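Local coordinates for C-type lectin domain family 4, member b1 (PDB 6LKR), which is a calcium-binding C-type lectin receptor of mouse immunity that binds carbohydrate and may recognise pathogen-derived phosphoglycolipids, at residues T82-E86 with S87-W91. Residues are numbered along the deposited sequence; the frame is centred on the assembly and turned at random. Where two conformers were deposited one is given.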
ATOM      1  N   THR A  82      -4.651   0.428   2.787  1.00 28.57           N
ATOM      2  CA  THR A  82      -4.169   0.581   1.393  1.00 25.62           C
ATOM      3  C   THR A  82      -5.101  -0.223   0.491  1.00 29.36           C
ATOM      4  O   THR A  82      -5.732  -1.176   0.949  1.00 31.78           O
ATOM      5  CB  THR A  82      -2.690   0.198   1.256  1.00 29.29           C
ATOM      6  OG1 THR A  82      -2.497  -1.121   1.775  1.00 27.75           O
ATOM      7  CG2 THR A  82      -1.783   1.182   1.963  1.00 28.82           C
ATOM      8  N   PRO A  83      -5.249   0.143  -0.801  1.00 30.96           N
ATOM      9  CA  PRO A  83      -6.239  -0.499  -1.665  1.00 31.30           C
ATOM     10  C   PRO A  83      -6.103  -2.025  -1.774  1.00 31.69           C
ATOM     11  O   PRO A  83      -5.012  -2.543  -1.953  1.00 27.56           O
ATOM     12  CB  PRO A  83      -5.999   0.130  -3.043  1.00 32.34           C
ATOM     13  CG  PRO A  83      -5.361   1.462  -2.732  1.00 37.29           C
ATOM     14  CD  PRO A  83      -4.517   1.216  -1.494  1.00 34.63           C
ATOM     15  N   TYR A  84      -7.238  -2.709  -1.668  1.00 28.18           N
ATOM     16  CA  TYR A  84      -7.376  -4.154  -1.948  1.00 31.09           C
ATOM     17  C   TYR A  84      -7.645  -4.344  -3.446  1.00 35.36           C
ATOM     18  O   TYR A  84      -8.577  -3.716  -3.979  1.00 33.79           O
ATOM     19  CB  TYR A  84      -8.491  -4.751  -1.091  1.00 26.22           C
ATOM     20  CG  TYR A  84      -8.790  -6.191  -1.405  1.00 27.42           C
ATOM     21  CD1 TYR A  84      -8.015  -7.218  -0.889  1.00 29.64           C
ATOM     22  CD2 TYR A  84      -9.841  -6.525  -2.239  1.00 29.18           C
ATOM     23  CE1 TYR A  84      -8.294  -8.544  -1.180  1.00 29.08           C
ATOM     24  CE2 TYR A  84     -10.125  -7.842  -2.549  1.00 33.51           C
ATOM     25  CZ  TYR A  84      -9.359  -8.857  -2.007  1.00 29.92           C
ATOM     26  OH  TYR A  84      -9.659 -10.153  -2.315  1.00 31.55           O
ATOM     27  N   GLU A  85      -6.864  -5.214  -4.078  1.00 33.48           N
ATOM     28  CA  GLU A  85      -6.886  -5.484  -5.541  1.00 32.21           C
ATOM     29  C   GLU A  85      -7.208  -6.958  -5.759  1.00 32.90           C
ATOM     30  O   GLU A  85      -6.282  -7.784  -5.636  1.00 29.86           O
ATOM     31  CB  GLU A  85      -5.526  -5.185  -6.163  1.00 30.37           C
ATOM     32  CG  GLU A  85      -5.131  -3.731  -6.094  1.00 32.39           C
ATOM     33  CD  GLU A  85      -3.814  -3.485  -6.804  1.00 41.64           C
ATOM     34  OE1 GLU A  85      -3.817  -3.470  -8.053  1.00 44.58           O
ATOM     35  OE2 GLU A  85      -2.786  -3.362  -6.108  1.00 40.20           O
ATOM     36  N   GLU A  86      -8.461  -7.257  -6.103  1.00 33.74           N
ATOM     37  CA  GLU A  86      -8.937  -8.658  -6.260  0.50 39.14           C
ATOM     38  C   GLU A  86      -8.027  -9.411  -7.242  1.00 35.78           C
ATOM     39  O   GLU A  86      -7.814 -10.607  -7.000  1.00 40.44           O
ATOM     40  CB  GLU A  86     -10.404  -8.690  -6.700  0.50 43.94           C
ATOM     41  CG  GLU A  86     -11.017 -10.078  -6.640  0.50 46.87           C
ATOM     42  CD  GLU A  86     -10.849 -10.818  -5.323  0.50 48.70           C
ATOM     43  OE1 GLU A  86     -10.265 -11.922  -5.340  0.50 48.76           O
ATOM     44  OE2 GLU A  86     -11.324 -10.305  -4.289  0.50 47.83           O
ATOM     45  N   SER A  87      -7.498  -8.735  -8.266  1.00 36.53           N
ATOM     46  CA  SER A  87      -6.687  -9.346  -9.356  1.00 43.50           C
ATOM     47  C   SER A  87      -5.285  -9.740  -8.870  1.00 45.46           C
ATOM     48  O   SER A  87      -4.643 -10.529  -9.576  1.00 44.63           O
ATOM     49  CB  SER A  87      -6.614  -8.452 -10.577  1.00 44.31           C
ATOM     50  OG  SER A  87      -5.979  -7.216 -10.283  1.00 48.47           O
ATOM     51  N   VAL A  88      -4.835  -9.246  -7.709  1.00 42.65           N
ATOM     52  CA  VAL A  88      -3.496  -9.583  -7.142  1.00 35.04           C
ATOM     53  C   VAL A  88      -3.684 -10.221  -5.759  1.00 32.89           C
ATOM     54  O   VAL A  88      -3.114  -9.700  -4.793  1.00 34.68           O
ATOM     55  CB  VAL A  88      -2.582  -8.342  -7.080  1.00 38.30           C
ATOM     56  CG1 VAL A  88      -1.132  -8.736  -6.867  1.00 43.48           C
ATOM     57  CG2 VAL A  88      -2.708  -7.472  -8.322  1.00 39.71           C
ATOM     58  N   THR A  89      -4.449 -11.317  -5.673  1.00 28.18           N
ATOM     59  CA  THR A  89      -4.760 -12.039  -4.410  1.00 24.98           C
ATOM     60  C   THR A  89      -4.281 -13.484  -4.512  1.00 30.68           C
ATOM     61  O   THR A  89      -3.948 -13.920  -5.634  1.00 31.45           O
ATOM     62  CB  THR A  89      -6.255 -11.964  -4.083  1.00 27.14           C
ATOM     63  OG1 THR A  89      -6.992 -12.474  -5.197  1.00 29.83           O
ATOM     64  CG2 THR A  89      -6.697 -10.555  -3.765  1.00 29.59           C
ATOM     65  N   PHE A  90      -4.251 -14.201  -3.385  1.00 27.07           N
ATOM     66  CA  PHE A  90      -3.638 -15.547  -3.271  1.00 27.82           C
ATOM     67  C   PHE A  90      -4.586 -16.481  -2.517  1.00 28.58           C
ATOM     68  O   PHE A  90      -4.121 -17.360  -1.776  1.00 28.66           O
ATOM     69  CB  PHE A  90      -2.234 -15.394  -2.676  1.00 24.38           C
ATOM     70  CG  PHE A  90      -1.422 -14.438  -3.506  1.00 29.35           C
ATOM     71  CD1 PHE A  90      -0.857 -14.852  -4.705  1.00 29.85           C
ATOM     72  CD2 PHE A  90      -1.330 -13.101  -3.159  1.00 29.43           C
ATOM     73  CE1 PHE A  90      -0.173 -13.953  -5.512  1.00 30.76           C
ATOM     74  CE2 PHE A  90      -0.645 -12.205  -3.966  1.00 30.21           C
ATOM     75  CZ  PHE A  90      -0.074 -12.633  -5.144  1.00 29.84           C
ATOM     76  N   TRP A  91      -5.894 -16.313  -2.731  1.00 28.88           N
ATOM     77  CA  TRP A  91      -6.921 -17.187  -2.113  1.00 30.72           C
ATOM     78  C   TRP A  91      -6.679 -18.624  -2.574  1.00 32.49           C
ATOM     79  O   TRP A  91      -6.444 -18.802  -3.776  1.00 28.86           O
ATOM     80  CB  TRP A  91      -8.332 -16.750  -2.502  1.00 25.76           C
ATOM     81  CG  TRP A  91      -8.695 -15.375  -2.053  1.00 26.93           C
ATOM     82  CD1 TRP A  91      -8.766 -14.249  -2.820  1.00 28.16           C
ATOM     83  CD2 TRP A  91      -9.061 -14.982  -0.723  1.00 23.43           C
ATOM     84  NE1 TRP A  91      -9.154 -13.182  -2.061  1.00 24.45           N
ATOM     85  CE2 TRP A  91      -9.333 -13.598  -0.768  1.00 23.05           C
ATOM     86  CE3 TRP A  91      -9.174 -15.661   0.496  1.00 25.23           C
ATOM     87  CZ2 TRP A  91      -9.744 -12.893   0.359  1.00 23.47           C
ATOM     88  CZ3 TRP A  91      -9.570 -14.957   1.614  1.00 23.65           C
ATOM     89  CH2 TRP A  91      -9.847 -13.594   1.541  1.00 24.09           C
TER
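Val-88 N donates to Glu-85 O (2.9 Å, N-H...O 158°), closing a type I beta turn with Glu-86 and Ser-87 at its corners, in the long loop between strands 76-78 and 103-109 of the C-type lectin fold. Beside it, Thr-89 OG1 donates to Glu-86 O at 2.7 Å, so the first two carbonyls of the turn each have a partner. Thr-89 holds OG1 between its backbone N and carbonyl carbon (chi1 56°), which leaves CG2 anti to the carbonyl carbon, 3.4 Å from Glu-85 O and 3.6 Å from Tyr-84 CZ, crossing the phenol at about a right angle. Tyr-84 OH accepts from Trp-91 NE1 (3.1 Å, 158°), lying in the indole plane at the N-H edge. The same hydroxyl donates to Glu-86 OE2 from above the carboxylate plane; Glu-86 has two conformers, so this bond is less certain. Trp-76 meets both the Tyr-84 and Trp-91 rings, and Trp-116 packs edge-to-face with Trp-91. The Trp-91 side chain lies about 4 Å from those of the calcium ligands Glu-95 and Asp-118, so this end of the loop borders the metal site. On the subunit interface, Glu-85 OE1 and OE2 are satisfied by Asn-122 ND2 and Asn-29 ND2 of the second subunit. The Glu-85 and Val-88 side chains lie side by side and point the same way, with Glu-85 OE1 4.2 Å from Val-88 CG2.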